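PDB 3I09: periplasmic branched-chain amino acid-binding protein from Burkholderia mallei, which probably captures a branched-chain amino acid or related small ligand in the periplasm for an ABC transporter, and here holds acetoacetic acid between its two lobes. Local coordinates for residues M31-N41 and Y284-Q295; L241-S252 and H331-P341. One frame throughout, in Å; residues are numbered along the deposited sequence. Where two conformers were deposited one is given.

Interaction 1: residues M31-N41 and Y284-Q295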
# COMPACT_ATOMS: atom_id res chain seq x y z
N MSE A 31 6.34 4.42 17.67
CA MSE A 31 5.88 3.47 18.69
C MSE A 31 6.64 2.16 18.56
O MSE A 31 7.04 1.61 19.57
CB MSE A 31 4.38 3.21 18.60
CG MSE A 31 3.53 4.36 19.08
SE MSE A 31 1.64 3.84 19.05
CE MSE A 31 1.95 2.22 20.03
N ALA A 32 6.87 1.68 17.34
CA ALA A 32 7.64 0.43 17.13
C ALA A 32 9.07 0.56 17.68
O ALA A 32 9.58 -0.35 18.27
CB ALA A 32 7.70 0.08 15.62
N VAL A 33 9.69 1.71 17.47
CA VAL A 33 11.04 1.96 18.01
C VAL A 33 11.02 1.91 19.54
O VAL A 33 11.85 1.25 20.17
CB VAL A 33 11.60 3.27 17.47
CG1 VAL A 33 12.91 3.65 18.19
CG2 VAL A 33 11.83 3.10 15.93
N ALA A 34 10.09 2.64 20.14
CA ALA A 34 9.96 2.66 21.59
C ALA A 34 9.66 1.28 22.11
O ALA A 34 10.27 0.83 23.09
CB ALA A 34 8.88 3.65 22.02
N ASP A 35 8.73 0.56 21.46
CA ASP A 35 8.37 -0.78 21.95
C ASP A 35 9.51 -1.79 21.92
O ASP A 35 9.59 -2.68 22.77
CB ASP A 35 7.16 -1.35 21.22
CG ASP A 35 5.87 -0.57 21.50
OD1 ASP A 35 5.81 0.24 22.46
OD2 ASP A 35 4.91 -0.79 20.74
N PHE A 36 10.41 -1.63 20.95
CA PHE A 36 11.58 -2.50 20.80
C PHE A 36 12.64 -2.21 21.89
O PHE A 36 13.54 -3.01 22.09
CB PHE A 36 12.20 -2.25 19.41
CG PHE A 36 13.14 -3.33 18.97
CD1 PHE A 36 12.66 -4.50 18.42
CD2 PHE A 36 14.51 -3.18 19.10
CE1 PHE A 36 13.53 -5.50 18.02
CE2 PHE A 36 15.37 -4.19 18.69
CZ PHE A 36 14.87 -5.34 18.17
N GLY A 37 12.48 -1.09 22.58
CA GLY A 37 13.40 -0.63 23.64
C GLY A 37 14.25 0.57 23.29
O GLY A 37 15.10 0.98 24.09
N GLY A 38 14.06 1.16 22.11
CA GLY A 38 14.72 2.43 21.78
C GLY A 38 16.19 2.33 21.37
O GLY A 38 16.81 3.35 21.06
N LYS A 39 16.74 1.11 21.39
CA LYS A 39 18.10 0.87 20.96
C LYS A 39 18.22 -0.50 20.34
O LYS A 39 17.35 -1.36 20.51
CB LYS A 39 19.06 1.00 22.14
CG LYS A 39 18.74 0.17 23.29
CD LYS A 39 19.86 0.25 24.36
CE LYS A 39 19.97 -1.13 25.08
NZ LYS A 39 21.16 -1.24 25.99
N VAL A 40 19.30 -0.70 19.59
CA VAL A 40 19.61 -2.00 19.04
C VAL A 40 21.11 -2.05 18.83
O VAL A 40 21.72 -1.03 18.50
CB VAL A 40 18.84 -2.33 17.74
CG1 VAL A 40 19.23 -1.43 16.57
CG2 VAL A 40 19.06 -3.82 17.37
N ASN A 41 21.69 -3.21 19.05
CA ASN A 41 23.15 -3.39 19.05
C ASN A 41 23.90 -2.35 19.86
O ASN A 41 24.94 -1.83 19.44
CB ASN A 41 23.66 -3.43 17.63
CG ASN A 41 23.12 -4.61 16.85
OD1 ASN A 41 22.68 -5.63 17.41
ND2 ASN A 41 23.17 -4.49 15.53
N TYR A 284 4.49 0.12 11.43
CA TYR A 284 4.95 -0.38 12.72
C TYR A 284 5.59 -1.77 12.54
O TYR A 284 6.71 -2.01 13.01
CB TYR A 284 3.79 -0.40 13.72
CG TYR A 284 4.12 -0.95 15.09
CD1 TYR A 284 4.39 -2.29 15.28
CD2 TYR A 284 4.14 -0.12 16.22
CE1 TYR A 284 4.69 -2.81 16.54
CE2 TYR A 284 4.39 -0.64 17.50
CZ TYR A 284 4.70 -1.97 17.63
OH TYR A 284 4.99 -2.48 18.85
N SER A 285 4.92 -2.66 11.83
CA SER A 285 5.40 -4.04 11.70
C SER A 285 6.75 -4.11 10.98
O SER A 285 7.61 -4.89 11.34
CB SER A 285 4.36 -4.89 10.94
OG SER A 285 4.84 -6.20 10.66
N SER A 286 6.89 -3.31 9.93
CA SER A 286 8.09 -3.32 9.09
C SER A 286 9.29 -2.86 9.90
O SER A 286 10.39 -3.41 9.76
CB SER A 286 7.91 -2.43 7.83
OG SER A 286 7.86 -1.08 8.20
N VAL A 287 9.09 -1.90 10.82
CA VAL A 287 10.17 -1.45 11.70
C VAL A 287 10.58 -2.53 12.71
O VAL A 287 11.76 -2.78 12.93
CB VAL A 287 9.81 -0.08 12.37
CG1 VAL A 287 10.78 0.29 13.51
CG2 VAL A 287 9.81 1.01 11.24
N THR A 288 9.60 -3.18 13.31
CA THR A 288 9.88 -4.30 14.14
C THR A 288 10.69 -5.38 13.39
O THR A 288 11.68 -5.89 13.90
CB THR A 288 8.60 -4.92 14.71
OG1 THR A 288 7.82 -3.90 15.34
CG2 THR A 288 8.97 -5.99 15.72
N THR A 289 10.28 -5.68 12.17
CA THR A 289 10.97 -6.67 11.33
C THR A 289 12.42 -6.26 11.04
O THR A 289 13.34 -7.07 11.17
CB THR A 289 10.14 -6.92 10.07
OG1 THR A 289 8.90 -7.52 10.49
CG2 THR A 289 10.92 -7.81 9.07
N TYR A 290 12.63 -5.01 10.62
CA TYR A 290 13.98 -4.50 10.43
C TYR A 290 14.82 -4.62 11.70
O TYR A 290 15.96 -5.09 11.66
CB TYR A 290 13.94 -3.05 9.97
CG TYR A 290 15.29 -2.43 9.89
CD1 TYR A 290 16.14 -2.69 8.83
CD2 TYR A 290 15.74 -1.57 10.91
CE1 TYR A 290 17.42 -2.11 8.78
CE2 TYR A 290 17.00 -1.00 10.87
CZ TYR A 290 17.83 -1.29 9.80
OH TYR A 290 19.10 -0.76 9.74
N LEU A 291 14.29 -4.13 12.83
CA LEU A 291 15.06 -4.11 14.06
C LEU A 291 15.42 -5.53 14.50
O LEU A 291 16.52 -5.75 15.00
CB LEU A 291 14.38 -3.31 15.19
CG LEU A 291 14.26 -1.79 14.93
CD1 LEU A 291 13.39 -1.09 15.99
CD2 LEU A 291 15.63 -1.14 14.84
N LYS A 292 14.50 -6.48 14.30
CA LYS A 292 14.78 -7.88 14.65
C LYS A 292 15.93 -8.41 13.80
O LYS A 292 16.73 -9.19 14.28
CB LYS A 292 13.56 -8.78 14.49
CG LYS A 292 12.58 -8.63 15.62
CD LYS A 292 11.33 -9.52 15.45
CE LYS A 292 10.43 -9.50 16.73
NZ LYS A 292 11.05 -10.13 17.96
N ALA A 293 15.98 -7.99 12.54
CA ALA A 293 17.03 -8.41 11.65
C ALA A 293 18.39 -7.81 12.04
O ALA A 293 19.39 -8.52 12.06
CB ALA A 293 16.65 -8.06 10.23
N VAL A 294 18.41 -6.54 12.40
CA VAL A 294 19.64 -5.89 12.87
C VAL A 294 20.11 -6.57 14.16
O VAL A 294 21.28 -6.83 14.30
CB VAL A 294 19.47 -4.40 13.13
CG1 VAL A 294 20.73 -3.79 13.79
CG2 VAL A 294 19.15 -3.64 11.78
N GLN A 295 19.17 -6.88 15.06
CA GLN A 295 19.45 -7.54 16.37
C GLN A 295 20.07 -8.92 16.17
O GLN A 295 21.04 -9.28 16.86
CB GLN A 295 18.14 -7.63 17.18
CG GLN A 295 18.18 -8.36 18.58
CD GLN A 295 16.85 -8.23 19.27
OE1 GLN A 295 16.67 -7.45 20.22
NE2 GLN A 295 15.85 -8.90 18.71
O HOH W 1 8.94 -3.06 17.73
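Ala32 sets its CB over one face of the Tyr284 ring, 3.7 Å from the centroid and offset toward the rim, and the same methyl reaches Val287 CG1. Its carbonyl is joined to Thr288 OG1 through a water. Val33 CG2 meets Val287 CG1 at 3.9 Å on the side turned to the sheet, where Ile7 lies against both valines. One turn on from Met31, Asp35 accepts a 2.5 Å hydrogen bond from Tyr284 OH on the anti lone pair of OD2; Arg267 forms a salt bridge to the same oxygen, so OD2 is held by two residues. Phe36 has CG anti to its backbone N (chi1 -163°), which lays the ring over residues 284-295 of helix 278-297, with Leu291 CB 3.5 Å from the centroid, almost on the ring normal. After the Schellman motif at Gly37, Val40 divides its methyls: CG1 packs on Leu291 CD2 and Val294 CG1, CG2 on Gln295 CB at 3.9 Å. Asn41 ND2 closes the contact with a hydrogen bond to Val294 O (3.2 Å), approaching from above the carbonyl plane. The helical segments 31-36 and 284-295, crossing at -41° beside strands 5-11 and 43-51, belong to the alpha/beta lobe of a type I periplasmic binding protein.

Interaction 2: residues L241-S252 and H331-P341. With EDO (1,2-ethanediol), chain H.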
# COMPACT_ATOMS: atom_id res chain seq x y z
N LEU A 241 -20.67 4.91 4.93
CA LEU A 241 -21.22 3.61 4.53
C LEU A 241 -22.40 3.70 3.59
O LEU A 241 -22.57 2.84 2.74
CB LEU A 241 -21.60 2.77 5.76
CG LEU A 241 -20.44 2.32 6.62
CD1 LEU A 241 -20.98 1.53 7.83
CD2 LEU A 241 -19.40 1.50 5.80
N GLU A 242 -23.22 4.73 3.72
CA GLU A 242 -24.38 4.80 2.85
C GLU A 242 -23.91 4.81 1.36
O GLU A 242 -24.48 4.13 0.52
CB GLU A 242 -25.21 6.04 3.15
CG GLU A 242 -26.41 6.20 2.21
CD GLU A 242 -27.44 5.12 2.40
OE1 GLU A 242 -27.54 4.59 3.54
OE2 GLU A 242 -28.15 4.81 1.41
N THR A 243 -22.82 5.51 1.08
CA THR A 243 -22.28 5.62 -0.28
C THR A 243 -21.43 4.41 -0.67
O THR A 243 -21.45 3.99 -1.83
CB THR A 243 -21.43 6.88 -0.41
OG1 THR A 243 -22.29 8.03 -0.32
CG2 THR A 243 -20.61 6.91 -1.77
N THR A 244 -20.70 3.83 0.29
CA THR A 244 -19.71 2.75 -0.03
C THR A 244 -20.20 1.32 0.14
O THR A 244 -19.52 0.36 -0.27
CB THR A 244 -18.40 2.92 0.76
OG1 THR A 244 -18.70 3.11 2.15
CG2 THR A 244 -17.64 4.13 0.23
N GLN A 245 -21.36 1.15 0.76
CA GLN A 245 -21.88 -0.20 1.03
C GLN A 245 -21.87 -1.05 -0.25
O GLN A 245 -22.27 -0.59 -1.33
CB GLN A 245 -23.31 -0.15 1.57
CG GLN A 245 -24.32 0.57 0.69
CD GLN A 245 -25.67 0.69 1.37
OE1 GLN A 245 -26.24 -0.33 1.76
NE2 GLN A 245 -26.17 1.93 1.55
N GLY A 246 -21.41 -2.29 -0.09
CA GLY A 246 -21.38 -3.27 -1.15
C GLY A 246 -20.16 -3.24 -2.00
O GLY A 246 -19.97 -4.15 -2.80
N LEU A 247 -19.31 -2.23 -1.86
CA LEU A 247 -18.05 -2.24 -2.62
C LEU A 247 -17.17 -3.38 -2.16
O LEU A 247 -17.07 -3.67 -0.94
CB LEU A 247 -17.30 -0.91 -2.47
CG LEU A 247 -17.94 0.30 -3.18
CD1 LEU A 247 -17.19 1.57 -2.81
CD2 LEU A 247 -18.02 0.14 -4.72
N VAL A 248 -16.52 -4.03 -3.12
CA VAL A 248 -15.59 -5.11 -2.82
C VAL A 248 -14.17 -4.57 -2.94
O VAL A 248 -13.81 -3.82 -3.88
CB VAL A 248 -15.83 -6.29 -3.74
CG1 VAL A 248 -14.75 -7.31 -3.57
CG2 VAL A 248 -17.26 -6.90 -3.47
N LEU A 249 -13.35 -4.88 -1.96
CA LEU A 249 -11.99 -4.38 -1.97
C LEU A 249 -11.03 -5.43 -1.44
O LEU A 249 -11.44 -6.40 -0.80
CB LEU A 249 -11.91 -3.06 -1.18
CG LEU A 249 -12.35 -3.08 0.24
CD1 LEU A 249 -11.14 -3.42 1.02
CD2 LEU A 249 -12.93 -1.70 0.71
N THR A 250 -9.75 -5.21 -1.73
CA THR A 250 -8.67 -6.06 -1.28
C THR A 250 -7.81 -5.26 -0.31
O THR A 250 -7.40 -4.14 -0.65
CB THR A 250 -7.80 -6.55 -2.47
OG1 THR A 250 -8.59 -7.36 -3.31
CG2 THR A 250 -6.66 -7.44 -2.00
N ASP A 251 -7.55 -5.80 0.88
CA ASP A 251 -6.66 -5.07 1.83
C ASP A 251 -5.80 -6.06 2.56
O ASP A 251 -6.07 -7.25 2.55
CB ASP A 251 -7.45 -4.18 2.80
CG ASP A 251 -6.62 -2.93 3.33
OD1 ASP A 251 -5.37 -2.89 3.22
OD2 ASP A 251 -7.24 -1.92 3.78
N SER A 252 -4.74 -5.59 3.22
CA SER A 252 -3.82 -6.49 3.90
C SER A 252 -4.07 -6.65 5.38
O SER A 252 -3.47 -7.51 6.00
CB SER A 252 -2.36 -6.02 3.70
OG SER A 252 -2.12 -4.81 4.39
N HIS A 331 2.31 -12.54 2.47
CA HIS A 331 1.35 -12.66 3.54
C HIS A 331 -0.06 -12.70 2.93
O HIS A 331 -0.31 -12.15 1.84
CB HIS A 331 1.50 -11.51 4.56
CG HIS A 331 1.40 -10.11 3.97
ND1 HIS A 331 2.26 -9.64 2.99
CD2 HIS A 331 0.55 -9.09 4.23
CE1 HIS A 331 1.90 -8.42 2.64
NE2 HIS A 331 0.89 -8.05 3.40
N ASP A 332 -0.98 -13.33 3.65
CA ASP A 332 -2.36 -13.44 3.21
C ASP A 332 -2.96 -12.05 2.99
O ASP A 332 -2.67 -11.11 3.73
CB ASP A 332 -3.22 -14.15 4.25
CG ASP A 332 -2.90 -15.63 4.41
OD1 ASP A 332 -2.10 -16.23 3.64
OD2 ASP A 332 -3.50 -16.20 5.37
N MSE A 333 -3.82 -11.95 1.99
CA MSE A 333 -4.58 -10.76 1.71
C MSE A 333 -6.07 -11.08 1.97
O MSE A 333 -6.45 -12.26 2.06
CB MSE A 333 -4.34 -10.32 0.26
CG MSE A 333 -2.90 -9.96 -0.05
SE MSE A 333 -2.23 -8.33 0.88
CE MSE A 333 -3.13 -7.07 -0.12
N TYR A 334 -6.90 -10.04 2.10
CA TYR A 334 -8.32 -10.19 2.43
C TYR A 334 -9.19 -9.50 1.40
O TYR A 334 -9.00 -8.31 1.11
CB TYR A 334 -8.60 -9.60 3.84
CG TYR A 334 -7.70 -10.27 4.85
CD1 TYR A 334 -7.98 -11.55 5.29
CD2 TYR A 334 -6.51 -9.67 5.25
CE1 TYR A 334 -7.15 -12.21 6.15
CE2 TYR A 334 -5.65 -10.32 6.10
CZ TYR A 334 -5.97 -11.59 6.55
OH TYR A 334 -5.12 -12.26 7.38
N LEU A 335 -10.15 -10.24 0.87
CA LEU A 335 -11.21 -9.69 0.01
C LEU A 335 -12.34 -9.33 0.96
O LEU A 335 -12.85 -10.20 1.68
CB LEU A 335 -11.69 -10.74 -0.97
CG LEU A 335 -12.67 -10.27 -2.05
CD1 LEU A 335 -11.95 -9.24 -2.97
CD2 LEU A 335 -13.22 -11.44 -2.85
N MSE A 336 -12.72 -8.06 1.00
CA MSE A 336 -13.76 -7.59 1.89
C MSE A 336 -14.87 -6.88 1.18
O MSE A 336 -14.70 -6.39 0.04
CB MSE A 336 -13.11 -6.70 2.91
CG MSE A 336 -12.05 -7.62 3.49
SE MSE A 336 -11.53 -7.19 5.06
CE MSE A 336 -10.81 -5.57 4.51
N GLU A 337 -16.03 -6.86 1.83
CA GLU A 337 -17.14 -6.11 1.31
C GLU A 337 -17.50 -5.03 2.34
O GLU A 337 -17.54 -5.30 3.54
CB GLU A 337 -18.34 -7.01 1.00
CG GLU A 337 -19.49 -6.24 0.42
CD GLU A 337 -20.74 -7.09 0.07
OE1 GLU A 337 -20.94 -8.14 0.72
OE2 GLU A 337 -21.53 -6.66 -0.80
N VAL A 338 -17.76 -3.82 1.86
CA VAL A 338 -18.11 -2.71 2.76
C VAL A 338 -19.53 -2.92 3.24
O VAL A 338 -20.44 -3.24 2.45
CB VAL A 338 -17.97 -1.35 2.07
CG1 VAL A 338 -18.40 -0.25 3.05
CG2 VAL A 338 -16.51 -1.17 1.55
N LYS A 339 -19.69 -2.83 4.55
CA LYS A 339 -20.99 -2.98 5.22
C LYS A 339 -22.08 -1.97 4.87
O LYS A 339 -21.80 -0.82 4.52
CB LYS A 339 -20.81 -2.96 6.75
CG LYS A 339 -20.19 -4.24 7.31
CD LYS A 339 -20.06 -4.19 8.85
CE LYS A 339 -19.74 -5.57 9.42
NZ LYS A 339 -19.88 -5.53 10.90
N LYS A 340 -23.32 -2.43 4.97
CA LYS A 340 -24.46 -1.55 5.03
C LYS A 340 -24.36 -0.78 6.36
O LYS A 340 -23.86 -1.31 7.34
CB LYS A 340 -25.79 -2.32 5.04
CG LYS A 340 -26.08 -3.21 3.85
CD LYS A 340 -27.42 -3.89 4.08
CE LYS A 340 -27.61 -5.07 3.14
NZ LYS A 340 -27.63 -4.57 1.75
N PRO A 341 -24.89 0.44 6.40
CA PRO A 341 -24.99 1.15 7.68
C PRO A 341 -25.60 0.31 8.80
O PRO A 341 -25.07 0.28 9.91
CB PRO A 341 -25.88 2.35 7.34
CG PRO A 341 -25.58 2.64 5.89
CD PRO A 341 -25.39 1.25 5.27
C1 EDO H . 2.25 -16.18 3.79
O1 EDO H . 0.98 -16.34 3.15
C2 EDO H . 2.80 -17.50 4.27
O2 EDO H . 3.14 -17.44 5.66
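Leu249 and Met336 exchange two backbone hydrogen bonds, part of an antiparallel ladder of six. Asp251 with Tyr334 is likewise a hydrogen-bonded pair; Met336 N to Leu249 O, at 2.8 Å, is nearly straight (174°). Gly246 N to Val338 O (2.9 Å) carries the pairing into the type II turn 244-247. Apolar contacts divide between the faces. Val248 CG1 presses on Leu335 CD1 at 3.5 Å, a tight fit, while on the other face Leu249 CD1 and Asp251 CB both touch the Met336 methyl CE. Val338 is held between helix 241-244 and strand 248-251: CG1 meets Leu241 CD2 at 3.4 Å, and CG2 meets Leu249 CD2 at 3.7 Å. Among the polar side chains, Gln245 NE2 donates to Glu242 O (3.0 Å) in its own amide plane, holding the amide beside Pro341 CD. Asp251 OD1 accepts from Ser252 N at 2.8 Å and also pairs with Ser278. At the far end Ser252 CB lies 3.6 Å from Met333 SE and at the edge of the His331 ring. Strand 351-357 flanks 333-338 through backbone bonds, helix 124-137 covers the face bearing Thr250 and Leu335, and helix 233-239 packs on Leu241 and Thr244.

Overall arrangement
Interactions 1 and 2 have centres about 31 Å apart and do not touch, their nearest atoms being about 8 Å from each other. Their segments alternate along the chain, in the order 31-41, 241-252, 284-295, 331-341, so the chain passes back and forth between the two regions. Interaction 1 packs helices against the mixed sheet that holds strands 5-11 and 43-51 and includes its edge strand 39-40, whereas interaction 2 belongs to the antiparallel sheet containing strands 329-338 and 351-357. Such repeated crossing is consistent with the two-lobed type I periplasmic binding fold, in which the ligand sits between lobes. In interaction 2 the side chain of Asp251 lies about 10 Å from the bound acetoacetic acid.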